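Local atomic coordinates of Alpha/beta hydrolase fold-3 domain-containing protein (Enterococcus faecalis, PDB entry 2QRU), a protein that is of unknown specific function but, as a member of the alpha/beta hydrolase superfamily, probably hydrolyses a substrate not yet identified. Residues 63-68 and 164-169; 126-131 and 265-270; 133-138 and 199-204; 219-224 and 247-252. One frame throughout, in Å; residues are numbered along the deposited sequence. Where two conformers were deposited one is given.

Contact 1: residues 63-68 and 164-169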
# COMPACT_ATOMS: atom_id res chain seq x y z
N ALA A 63 -0.44 5.61 -9.86
CA ALA A 63 0.51 4.98 -8.95
C ALA A 63 1.25 6.10 -8.24
O ALA A 63 1.95 6.89 -8.88
CB ALA A 63 1.48 4.08 -9.72
N LEU A 64 1.10 6.19 -6.92
CA LEU A 64 1.41 7.45 -6.21
C LEU A 64 2.63 7.36 -5.27
O LEU A 64 2.81 6.36 -4.57
CB LEU A 64 0.14 7.88 -5.41
CG LEU A 64 0.08 9.26 -4.78
CD1 LEU A 64 0.25 10.37 -5.85
CD2 LEU A 64 -1.23 9.48 -3.96
N ASP A 65 3.43 8.43 -5.24
CA ASP A 65 4.53 8.50 -4.27
C ASP A 65 4.00 8.72 -2.86
O ASP A 65 3.01 9.44 -2.67
CB ASP A 65 5.43 9.72 -4.54
CG ASP A 65 6.33 9.58 -5.77
OD1 ASP A 65 6.51 8.49 -6.34
OD2 ASP A 65 6.89 10.62 -6.15
N TYR A 66 4.71 8.20 -1.87
CA TYR A 66 4.54 8.65 -0.50
C TYR A 66 5.90 8.75 0.22
O TYR A 66 6.89 8.12 -0.20
CB TYR A 66 3.52 7.76 0.21
CG TYR A 66 3.86 6.28 0.26
CD1 TYR A 66 4.79 5.78 1.19
CD2 TYR A 66 3.23 5.36 -0.63
CE1 TYR A 66 5.09 4.43 1.27
CE2 TYR A 66 3.52 3.99 -0.54
CZ TYR A 66 4.43 3.53 0.41
OH TYR A 66 4.69 2.17 0.51
N LEU A 67 5.95 9.56 1.26
CA LEU A 67 7.21 9.76 1.99
C LEU A 67 7.64 8.48 2.72
O LEU A 67 6.78 7.66 3.13
CB LEU A 67 7.07 10.95 2.97
CG LEU A 67 6.93 12.30 2.26
CD1 LEU A 67 6.61 13.36 3.30
CD2 LEU A 67 8.22 12.69 1.47
N LEU A 68 8.96 8.34 2.92
CA LEU A 68 9.51 7.13 3.51
C LEU A 68 10.24 7.42 4.81
O LEU A 68 10.88 8.47 4.94
CB LEU A 68 10.46 6.41 2.55
CG LEU A 68 9.88 6.01 1.18
CD1 LEU A 68 10.98 5.45 0.31
CD2 LEU A 68 8.72 5.01 1.35
N VAL A 164 12.20 11.66 1.25
CA VAL A 164 12.36 10.77 0.09
C VAL A 164 10.97 10.37 -0.42
O VAL A 164 10.17 9.79 0.32
CB VAL A 164 13.22 9.51 0.44
CG1 VAL A 164 13.32 8.56 -0.80
CG2 VAL A 164 14.63 9.92 0.94
N TRP A 165 10.69 10.71 -1.68
CA TRP A 165 9.39 10.45 -2.33
C TRP A 165 9.35 9.14 -3.07
O TRP A 165 8.26 8.62 -3.36
CB TRP A 165 9.05 11.55 -3.34
CG TRP A 165 8.54 12.84 -2.79
CD1 TRP A 165 9.16 14.05 -2.85
CD2 TRP A 165 7.30 13.06 -2.09
NE1 TRP A 165 8.38 15.01 -2.25
CE2 TRP A 165 7.23 14.43 -1.79
CE3 TRP A 165 6.22 12.23 -1.73
CZ2 TRP A 165 6.15 14.99 -1.10
CZ3 TRP A 165 5.16 12.80 -1.05
CH2 TRP A 165 5.12 14.16 -0.76
N ASP A 166 10.53 8.61 -3.41
CA ASP A 166 10.62 7.43 -4.28
C ASP A 166 12.00 6.80 -4.18
O ASP A 166 13.02 7.50 -4.04
CB ASP A 166 10.34 7.87 -5.72
CG ASP A 166 10.24 6.70 -6.69
OD1 ASP A 166 9.63 5.65 -6.34
OD2 ASP A 166 10.71 6.88 -7.84
N ASP A 167 12.02 5.47 -4.26
CA ASP A 167 13.25 4.68 -4.18
C ASP A 167 13.22 3.69 -5.34
O ASP A 167 12.99 2.49 -5.14
CB ASP A 167 13.29 4.00 -2.79
CG ASP A 167 14.47 3.05 -2.63
OD1 ASP A 167 15.57 3.27 -3.20
OD2 ASP A 167 14.28 2.06 -1.88
N PRO A 168 13.40 4.20 -6.57
CA PRO A 168 13.08 3.39 -7.78
C PRO A 168 13.90 2.11 -7.97
O PRO A 168 13.46 1.21 -8.69
CB PRO A 168 13.30 4.36 -8.94
CG PRO A 168 14.22 5.43 -8.39
CD PRO A 168 13.86 5.56 -6.92
N PHE A 169 15.06 2.00 -7.33
CA PHE A 169 15.91 0.82 -7.49
C PHE A 169 16.00 -0.03 -6.22
O PHE A 169 16.89 -0.87 -6.09
CB PHE A 169 17.28 1.25 -8.01
CG PHE A 169 17.20 2.02 -9.29
CD1 PHE A 169 16.58 1.44 -10.41
CD2 PHE A 169 17.68 3.32 -9.37
CE1 PHE A 169 16.47 2.15 -11.62
CE2 PHE A 169 17.58 4.04 -10.58
CZ PHE A 169 16.98 3.45 -11.69
O HOH W 1 7.21 5.79 -5.22
O HOH W 2 7.13 6.45 -2.23
O HOH W 3 10.99 10.77 3.53
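Leu67 sets its CD2 methyl over the indole of Trp165: the carbon stands 3.6 Å from the centroid of the six-membered ring and 9° off the ring normal, a CH-pi contact over the middle of the face. Leu67 CG swings beside its own backbone N (chi1 -68°), and an extended second torsion carries CD2 over the ring although the CB bond does not head there. Asp65 CB lies 3.8 Å from Trp165 CE3, neither over the face nor at the edge; the side chains cross at about a right angle, with carboxylate and ring planes 25° apart. This is the exit of strand 59-64 from the central sheet of an alpha/beta hydrolase fold, received by the long loop between strand 127-130 and helix 173-181. Polar mediation is mostly by water. One water bridges Asp65 OD1 and Asp166 OD1, within hydrogen-bonding distance of both, two carboxylate oxygens only 4.2 Å apart; a salt bridge from Lys43 to Asp65 probably eases that proximity, and Thr42 OG1 hydrogen-bonds Asp166 OD1. A second water accepts from Tyr66 N and also bridges to Trp165 O, and a third accepts from Val164 N and donates to Leu68 O. Directly between the backbones, Leu68 N gives Val164 O a weak hydrogen bond of 3.2 Å, beside a CA-H...O contact from Leu67. Farther along, Leu68 CD1 packs 4.0 Å from Val164 CG1, while Tyr66 turns away to stack on His34.

Contact 2: residues 126-131 and 265-270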
# COMPACT_ATOMS: atom_id res chain seq x y z
N PHE A 126 -14.32 1.51 -3.79
CA PHE A 126 -13.90 0.18 -3.37
C PHE A 126 -12.42 0.19 -3.02
O PHE A 126 -11.69 1.16 -3.34
CB PHE A 126 -14.16 -0.83 -4.48
CG PHE A 126 -13.37 -0.55 -5.74
CD1 PHE A 126 -12.06 -1.05 -5.90
CD2 PHE A 126 -13.96 0.19 -6.76
CE1 PHE A 126 -11.32 -0.78 -7.09
CE2 PHE A 126 -13.26 0.48 -7.92
CZ PHE A 126 -11.93 -0.01 -8.10
N LEU A 127 -11.99 -0.90 -2.41
CA LEU A 127 -10.62 -1.03 -1.91
C LEU A 127 -10.05 -2.38 -2.32
O LEU A 127 -10.83 -3.36 -2.37
CB LEU A 127 -10.62 -0.97 -0.38
CG LEU A 127 -11.30 0.25 0.31
CD1 LEU A 127 -11.33 -0.01 1.81
CD2 LEU A 127 -10.48 1.51 -0.08
N VAL A 128 -8.76 -2.47 -2.62
CA VAL A 128 -8.16 -3.77 -2.93
C VAL A 128 -6.91 -3.87 -2.06
O VAL A 128 -6.00 -3.04 -2.15
CB VAL A 128 -7.80 -3.89 -4.45
CG1 VAL A 128 -7.10 -5.23 -4.74
CG2 VAL A 128 -9.06 -3.70 -5.33
N ASN A 129 -6.92 -4.82 -1.14
CA ASN A 129 -5.84 -5.04 -0.18
C ASN A 129 -5.02 -6.28 -0.55
O ASN A 129 -5.55 -7.40 -0.50
CB ASN A 129 -6.44 -5.30 1.20
CG ASN A 129 -5.39 -5.74 2.17
OD1 ASN A 129 -4.39 -5.07 2.33
ND2 ASN A 129 -5.62 -6.87 2.83
N PHE A 130 -3.76 -6.08 -0.89
CA PHE A 130 -2.77 -7.17 -1.01
C PHE A 130 -1.96 -7.19 0.27
O PHE A 130 -1.05 -6.35 0.43
CB PHE A 130 -1.89 -6.92 -2.23
CG PHE A 130 -2.57 -7.26 -3.51
CD1 PHE A 130 -2.51 -8.59 -3.98
CD2 PHE A 130 -3.22 -6.31 -4.24
CE1 PHE A 130 -3.18 -8.95 -5.19
CE2 PHE A 130 -3.87 -6.63 -5.43
CZ PHE A 130 -3.86 -7.95 -5.92
N TYR A 131 -2.33 -8.10 1.18
CA TYR A 131 -1.55 -8.43 2.39
C TYR A 131 -1.07 -7.20 3.20
O TYR A 131 0.07 -7.13 3.68
CB TYR A 131 -0.44 -9.45 2.09
CG TYR A 131 0.31 -9.23 0.79
CD1 TYR A 131 1.37 -8.33 0.72
CD2 TYR A 131 -0.05 -9.92 -0.37
CE1 TYR A 131 2.08 -8.13 -0.49
CE2 TYR A 131 0.63 -9.71 -1.58
CZ TYR A 131 1.69 -8.82 -1.64
OH TYR A 131 2.39 -8.68 -2.86
N GLU A 265 -7.76 -13.85 -11.52
CA GLU A 265 -9.08 -14.14 -12.13
C GLU A 265 -10.20 -13.77 -11.15
O GLU A 265 -11.21 -13.20 -11.55
CB GLU A 265 -9.20 -15.61 -12.53
CG GLU A 265 -8.23 -16.01 -13.60
CD GLU A 265 -8.23 -17.51 -13.86
OE1 GLU A 265 -8.91 -18.27 -13.12
OE2 GLU A 265 -7.52 -17.92 -14.82
N GLN A 266 -10.00 -14.11 -9.88
CA GLN A 266 -10.96 -13.78 -8.80
C GLN A 266 -11.13 -12.28 -8.64
O GLN A 266 -12.27 -11.76 -8.57
CB GLN A 266 -10.57 -14.43 -7.47
CG GLN A 266 -10.77 -15.96 -7.50
CD GLN A 266 -10.04 -16.68 -6.37
OE1 GLN A 266 -9.19 -16.12 -5.68
NE2 GLN A 266 -10.34 -17.96 -6.22
N LEU A 267 -10.00 -11.58 -8.64
CA LEU A 267 -9.99 -10.11 -8.53
C LEU A 267 -10.68 -9.51 -9.76
O LEU A 267 -11.48 -8.57 -9.62
CB LEU A 267 -8.57 -9.58 -8.37
CG LEU A 267 -8.46 -8.06 -8.33
CD1 LEU A 267 -9.37 -7.37 -7.30
CD2 LEU A 267 -7.00 -7.59 -8.12
N ASP A 268 -10.39 -10.06 -10.94
CA ASP A 268 -11.00 -9.54 -12.18
C ASP A 268 -12.52 -9.67 -12.11
O ASP A 268 -13.26 -8.71 -12.40
CB ASP A 268 -10.44 -10.25 -13.42
CG ASP A 268 -10.98 -9.64 -14.69
OD1 ASP A 268 -10.46 -8.61 -15.12
OD2 ASP A 268 -11.97 -10.20 -15.23
N SER A 269 -12.99 -10.85 -11.71
CA SER A 269 -14.43 -11.09 -11.59
C SER A 269 -15.05 -10.12 -10.58
O SER A 269 -16.12 -9.56 -10.84
CB SER A 269 -14.69 -12.54 -11.17
OG SER A 269 -16.08 -12.79 -11.01
N TRP A 270 -14.38 -9.94 -9.44
CA TRP A 270 -14.88 -9.04 -8.37
C TRP A 270 -14.92 -7.58 -8.88
O TRP A 270 -15.90 -6.84 -8.60
CB TRP A 270 -13.97 -9.15 -7.16
CG TRP A 270 -14.38 -8.32 -5.97
CD1 TRP A 270 -15.21 -8.70 -4.95
CD2 TRP A 270 -13.90 -7.01 -5.65
NE1 TRP A 270 -15.31 -7.67 -4.02
CE2 TRP A 270 -14.52 -6.62 -4.43
CE3 TRP A 270 -13.04 -6.11 -6.30
CZ2 TRP A 270 -14.27 -5.40 -3.82
CZ3 TRP A 270 -12.77 -4.86 -5.68
CH2 TRP A 270 -13.40 -4.53 -4.45
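Val128 and Leu267 meet methyl to methyl, CG1 of the valine 4.0 Å from CD1 of the leucine, at the closest pairing of the two backbones. The valine's other branch, CG2, runs antiparallel alongside Trp270 to its CZ3 at 3.9 Å, so one side chain of the strand fills the step between two residues a helical turn apart. Trp270 CG stands opposite its own backbone N (chi1 -178°), which sends the six-membered ring out toward the strand; there CH2 lies 3.8 Å from Phe126 CB and 3.5 Å from Leu127 O. The two aromatic rings are steeply inclined, planes 81° apart, in an oblique meeting. Strand 127-130 belongs to the central sheet of the alpha/beta hydrolase fold, and helix 258-272, the last of the chain, covers it; the axes of the short segments run nearly antiparallel (169°), 11.5 Å apart. No hydrogen bond crosses; besides Leu127 O against the indole, apolar side chains fill the gap. At the other end of the strand the fit thins to one touch, Phe130 CZ on Leu267 CD2 at 3.9 Å. All six touching residues are buried, whereas the far side of the helix faces solvent: Glu265 and Ser269 are exposed, and Asp268, partly exposed, makes a salt bridge with Lys272 and a hydrogen bond with Asn57. Leu127, on the reverse of the sheet, packs against helix 105-119.

Contact 3: residues 133-138 and 199-204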
# COMPACT_ATOMS: atom_id res chain seq x y z
N TYR A 133 -2.39 -4.36 6.45
CA TYR A 133 -2.65 -4.47 7.88
C TYR A 133 -3.36 -3.23 8.39
O TYR A 133 -3.35 -2.20 7.70
CB TYR A 133 -1.35 -4.73 8.62
CG TYR A 133 -0.12 -4.00 8.12
CD1 TYR A 133 0.69 -4.57 7.12
CD2 TYR A 133 0.28 -2.78 8.70
CE1 TYR A 133 1.85 -3.91 6.66
CE2 TYR A 133 1.42 -2.13 8.23
CZ TYR A 133 2.21 -2.71 7.24
OH TYR A 133 3.37 -2.09 6.79
N THR A 134 -3.96 -3.34 9.59
CA THR A 134 -4.86 -2.31 10.09
C THR A 134 -4.25 -1.61 11.31
O THR A 134 -4.78 -0.61 11.79
CB THR A 134 -6.21 -2.94 10.52
OG1 THR A 134 -5.94 -4.07 11.36
CG2 THR A 134 -7.03 -3.40 9.30
N ASP A 135 -3.14 -2.15 11.81
CA ASP A 135 -2.41 -1.57 12.93
C ASP A 135 -0.96 -2.06 12.83
O ASP A 135 -0.62 -2.83 11.94
CB ASP A 135 -3.10 -1.90 14.28
CG ASP A 135 -3.05 -3.38 14.64
OD1 ASP A 135 -1.94 -3.97 14.58
OD2 ASP A 135 -4.11 -3.94 15.01
N LEU A 136 -0.12 -1.55 13.74
CA LEU A 136 1.31 -1.84 13.68
C LEU A 136 1.74 -2.82 14.79
O LEU A 136 2.95 -3.03 15.00
CB LEU A 136 2.08 -0.51 13.75
CG LEU A 136 1.75 0.45 12.58
CD1 LEU A 136 2.41 1.80 12.81
CD2 LEU A 136 2.15 -0.14 11.24
N GLU A 137 0.78 -3.45 15.48
CA GLU A 137 1.13 -4.25 16.67
C GLU A 137 2.07 -5.40 16.31
O GLU A 137 2.94 -5.77 17.09
CB GLU A 137 -0.11 -4.82 17.36
CG GLU A 137 -1.06 -3.75 17.82
CD GLU A 137 -0.39 -2.80 18.80
OE1 GLU A 137 0.26 -3.28 19.75
OE2 GLU A 137 -0.50 -1.58 18.57
N PHE A 138 1.88 -5.96 15.11
CA PHE A 138 2.62 -7.15 14.72
C PHE A 138 4.15 -6.91 14.65
O PHE A 138 4.94 -7.85 14.72
CB PHE A 138 2.06 -7.73 13.41
CG PHE A 138 2.35 -6.87 12.22
CD1 PHE A 138 1.53 -5.79 11.93
CD2 PHE A 138 3.43 -7.13 11.38
CE1 PHE A 138 1.80 -4.96 10.87
CE2 PHE A 138 3.70 -6.32 10.29
CZ PHE A 138 2.88 -5.22 10.04
N ALA A 199 -3.15 5.16 18.32
CA ALA A 199 -3.45 6.18 17.30
C ALA A 199 -3.20 5.66 15.88
O ALA A 199 -3.73 6.21 14.91
CB ALA A 199 -2.65 7.46 17.52
N TYR A 200 -2.41 4.60 15.78
CA TYR A 200 -1.99 4.05 14.49
C TYR A 200 -2.84 2.85 14.08
O TYR A 200 -2.61 2.27 13.00
CB TYR A 200 -0.52 3.63 14.58
CG TYR A 200 0.39 4.80 14.85
CD1 TYR A 200 0.61 5.26 16.16
CD2 TYR A 200 1.00 5.49 13.79
CE1 TYR A 200 1.43 6.35 16.40
CE2 TYR A 200 1.84 6.58 14.03
CZ TYR A 200 2.04 7.01 15.34
OH TYR A 200 2.86 8.10 15.60
N ALA A 201 -3.81 2.51 14.93
CA ALA A 201 -4.67 1.35 14.71
C ALA A 201 -6.07 1.73 14.26
O ALA A 201 -6.65 2.69 14.80
CB ALA A 201 -4.76 0.55 15.98
N LEU A 202 -6.63 0.97 13.33
CA LEU A 202 -8.02 1.14 12.92
C LEU A 202 -8.89 0.17 13.69
O LEU A 202 -8.62 -1.04 13.70
CB LEU A 202 -8.17 0.91 11.41
CG LEU A 202 -7.36 1.91 10.57
CD1 LEU A 202 -7.21 1.38 9.16
CD2 LEU A 202 -8.02 3.28 10.60
N SER A 203 -9.93 0.71 14.33
CA SER A 203 -10.88 -0.12 15.07
C SER A 203 -11.81 -0.87 14.14
O SER A 203 -12.03 -0.48 13.00
CB SER A 203 -11.75 0.74 16.01
OG SER A 203 -12.50 1.62 15.20
N ASP A 204 -12.40 -1.95 14.65
CA ASP A 204 -13.45 -2.64 13.93
C ASP A 204 -14.59 -1.69 13.58
O ASP A 204 -15.12 -1.74 12.47
CB ASP A 204 -13.94 -3.87 14.71
CG ASP A 204 -12.92 -5.02 14.74
OD1 ASP A 204 -11.87 -4.93 14.07
OD2 ASP A 204 -13.17 -6.03 15.43
O HOH W 4 -6.52 -3.20 13.92
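Two loop segments come within 4.1 Å at the CA atoms of Asp135 and Ala201, joined directly by one backbone hydrogen bond. Leu202 N donates to Thr134 O over 2.9 Å at 161°, tilted 21° from the carbonyl plane, and Ala201 CA adds a CA-H...O contact to the same oxygen. Next to this link the Asp135 and Ala201 CB atoms are only 3.4 Å apart, a tight approach. Asp135 CG sits between its own N and carbonyl carbon (chi1 68°), a compact setting that brings OD1 round to accept from Glu137 N at 2.9 Å: an Asx turn, met on the anti side but tilted out of the carboxylate plane. Tyr228 OH is also hydrogen-bonded to OD1, so this oxygen has two partners. The other oxygen, OD2, is hydrogen-bonded to a water that also reaches Leu202 O and Thr134 OG1, a second, solvent-mediated bridge between the segments. On the apolar side, Leu136 CD1 packs 3.9 Å from Tyr200 CB and approaches the ring obliquely, while the phenol end of Tyr200 extends beyond the contact. The pair lies against helix 74-93, where both side chains touch Ile74. Leu202 rests on helix 105-119, whose Tyr108 OH hydrogen-bonds Tyr200 O; Thr134 packs on helix 227-235, and Ser203 caps the start of helix 204-208, so this loop pairing sits amid four helices beyond the end of strand 127-130.

Contact 4: residues 219-224 and 247-252. With PO4 (phosphate ion), chain B.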
# COMPACT_ATOMS: atom_id res chain seq x y z
N SER A 219 -1.37 -17.65 3.53
CA SER A 219 -1.34 -18.34 4.84
C SER A 219 0.06 -18.46 5.42
O SER A 219 0.24 -18.44 6.65
CB SER A 219 -1.98 -19.73 4.75
OG SER A 219 -1.27 -20.61 3.85
N SER A 220 1.04 -18.53 4.52
CA SER A 220 2.45 -18.71 4.87
C SER A 220 3.22 -17.40 5.03
O SER A 220 4.44 -17.40 5.21
CB SER A 220 3.10 -19.56 3.78
OG SER A 220 2.67 -20.90 3.90
N ASP A 221 2.50 -16.28 4.98
CA ASP A 221 3.10 -14.97 5.19
C ASP A 221 3.81 -14.88 6.55
O ASP A 221 3.15 -14.92 7.60
CB ASP A 221 2.01 -13.89 5.11
CG ASP A 221 2.57 -12.49 4.87
OD1 ASP A 221 3.70 -12.22 5.38
OD2 ASP A 221 1.84 -11.68 4.22
N GLU A 222 5.13 -14.68 6.50
CA GLU A 222 5.95 -14.54 7.72
C GLU A 222 6.22 -13.09 8.11
O GLU A 222 6.76 -12.84 9.20
CB GLU A 222 7.31 -15.21 7.48
CG GLU A 222 7.21 -16.63 6.98
CD GLU A 222 7.48 -17.63 8.06
OE1 GLU A 222 6.98 -17.43 9.19
OE2 GLU A 222 8.21 -18.61 7.78
N GLU A 223 5.83 -12.15 7.24
CA GLU A 223 6.10 -10.72 7.45
C GLU A 223 4.90 -9.94 8.04
O GLU A 223 5.09 -9.01 8.83
CB GLU A 223 6.57 -10.08 6.13
CG GLU A 223 7.72 -10.84 5.47
CD GLU A 223 8.32 -10.13 4.27
OE1 GLU A 223 8.28 -8.89 4.23
OE2 GLU A 223 8.85 -10.82 3.37
N VAL A 224 3.69 -10.32 7.65
CA VAL A 224 2.45 -9.77 8.21
C VAL A 224 1.51 -10.96 8.48
O VAL A 224 1.24 -11.73 7.55
CB VAL A 224 1.76 -8.82 7.18
CG1 VAL A 224 0.42 -8.28 7.73
CG2 VAL A 224 2.71 -7.68 6.74
N LEU A 247 2.74 -19.48 -0.20
CA LEU A 247 3.57 -18.47 -0.85
C LEU A 247 4.16 -17.48 0.14
O LEU A 247 3.58 -17.26 1.22
CB LEU A 247 2.78 -17.67 -1.89
CG LEU A 247 2.33 -18.42 -3.13
CD1 LEU A 247 1.59 -17.51 -4.07
CD2 LEU A 247 3.54 -19.09 -3.83
N GLU A 248 5.28 -16.88 -0.24
CA GLU A 248 5.91 -15.80 0.53
C GLU A 248 5.01 -14.58 0.55
O GLU A 248 4.19 -14.38 -0.36
CB GLU A 248 7.26 -15.43 -0.08
CG GLU A 248 8.07 -14.34 0.67
CD GLU A 248 8.19 -12.99 -0.11
OE1 GLU A 248 8.75 -13.01 -1.24
OE2 GLU A 248 7.79 -11.93 0.43
N HIS A 249 5.18 -13.77 1.60
CA HIS A 249 4.50 -12.49 1.76
C HIS A 249 4.17 -11.74 0.45
O HIS A 249 2.98 -11.49 0.13
CB HIS A 249 5.36 -11.60 2.68
CG HIS A 249 4.86 -10.19 2.83
ND1 HIS A 249 3.63 -9.89 3.38
CD2 HIS A 249 5.43 -9.00 2.52
CE1 HIS A 249 3.47 -8.58 3.41
NE2 HIS A 249 4.55 -8.02 2.88
N ASP A 250 5.21 -11.36 -0.29
CA ASP A 250 5.01 -10.36 -1.35
C ASP A 250 4.70 -11.03 -2.66
O ASP A 250 5.47 -10.90 -3.63
CB ASP A 250 6.24 -9.44 -1.48
CG ASP A 250 5.97 -8.21 -2.34
OD1 ASP A 250 4.80 -7.77 -2.51
OD2 ASP A 250 6.95 -7.65 -2.86
N PHE A 251 3.59 -11.75 -2.73
CA PHE A 251 3.41 -12.62 -3.91
C PHE A 251 3.09 -11.89 -5.22
O PHE A 251 3.09 -12.53 -6.29
CB PHE A 251 2.46 -13.78 -3.65
CG PHE A 251 1.06 -13.35 -3.26
CD1 PHE A 251 0.20 -12.90 -4.25
CD2 PHE A 251 0.61 -13.44 -1.93
CE1 PHE A 251 -1.12 -12.52 -3.92
CE2 PHE A 251 -0.71 -13.08 -1.62
CZ PHE A 251 -1.56 -12.63 -2.61
N LEU A 252 2.88 -10.56 -5.16
CA LEU A 252 2.82 -9.77 -6.42
C LEU A 252 4.15 -9.78 -7.21
O LEU A 252 4.18 -9.41 -8.40
CB LEU A 252 2.34 -8.33 -6.19
CG LEU A 252 0.86 -8.14 -5.81
CD1 LEU A 252 0.70 -6.71 -5.47
CD2 LEU A 252 0.01 -8.48 -7.00
P PO4 B . 6.41 -4.70 2.44
O1 PO4 B . 5.95 -5.52 3.63
O2 PO4 B . 7.92 -4.55 2.53
O3 PO4 B . 6.16 -5.45 1.13
O4 PO4 B . 5.66 -3.38 2.45
O HOH W 5 0.76 -12.55 1.76
O HOH W 6 6.63 -14.68 3.98
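The acid and histidine of a probable Ser-His-Asp triad meet here, on the loops that follow strands 213-218 and 240-244. His249 ND1 donates to Asp221 OD2 over 2.7 Å in an essentially straight bond (179°), the oxygen lying in the imidazole plane and met on its syn side. Asp221 OD1 is held from within its own loop by Glu223 N at 2.8 Å and Val224 N at 3.0 Å, an Asx turn and Asx motif that would limit the carboxylate's rotation, while a water donates to OD2 and to His249 O. The histidine turns CG opposite its backbone N (chi1 174°); Glu223 CB, in one of that residue's two conformers, lies over one face of the ring, 3.9 Å from the centroid, and Val224 CG2 approaches CE1 obliquely from that same side at 3.5 Å. The far nitrogen, NE2, hydrogen-bonds Ser104 OG and, at 3.0 Å, O1 of a phosphate probably drawn from the crystallisation liquor. That ion is also bound by the backbone N of Gly36, Gly37 and Ala105. Such a carboxylate-imidazole-serine relay, with Ser104 on a likely nucleophile elbow and backbone amides round an anion as in an oxyanion hole, is typical of alpha/beta hydrolase active sites.

Contacts 1 and 2 reach the same mixed sheet through strands 59-64 and 127-130, on opposite sides of the chain's centre and about 23 Å apart between centres. Their segments alternate along the sequence, as do those of contacts 1 and 3; contacts 3 and 4 nest in turn within contact 2's span. Contact 4 is the meeting point: Tyr131 of contact 2 hydrogen-bonds Asp250 and probably Leu252, and Tyr133 and Phe138 of contact 3 pack on Val224. The end of strand 127-130 and the loops of contacts 3 and 4 converge on the probable catalytic site. Contact 1 stays about 10 Å away at the nearest atoms, though the side chain of Tyr66 is about 6 Å from the phosphate.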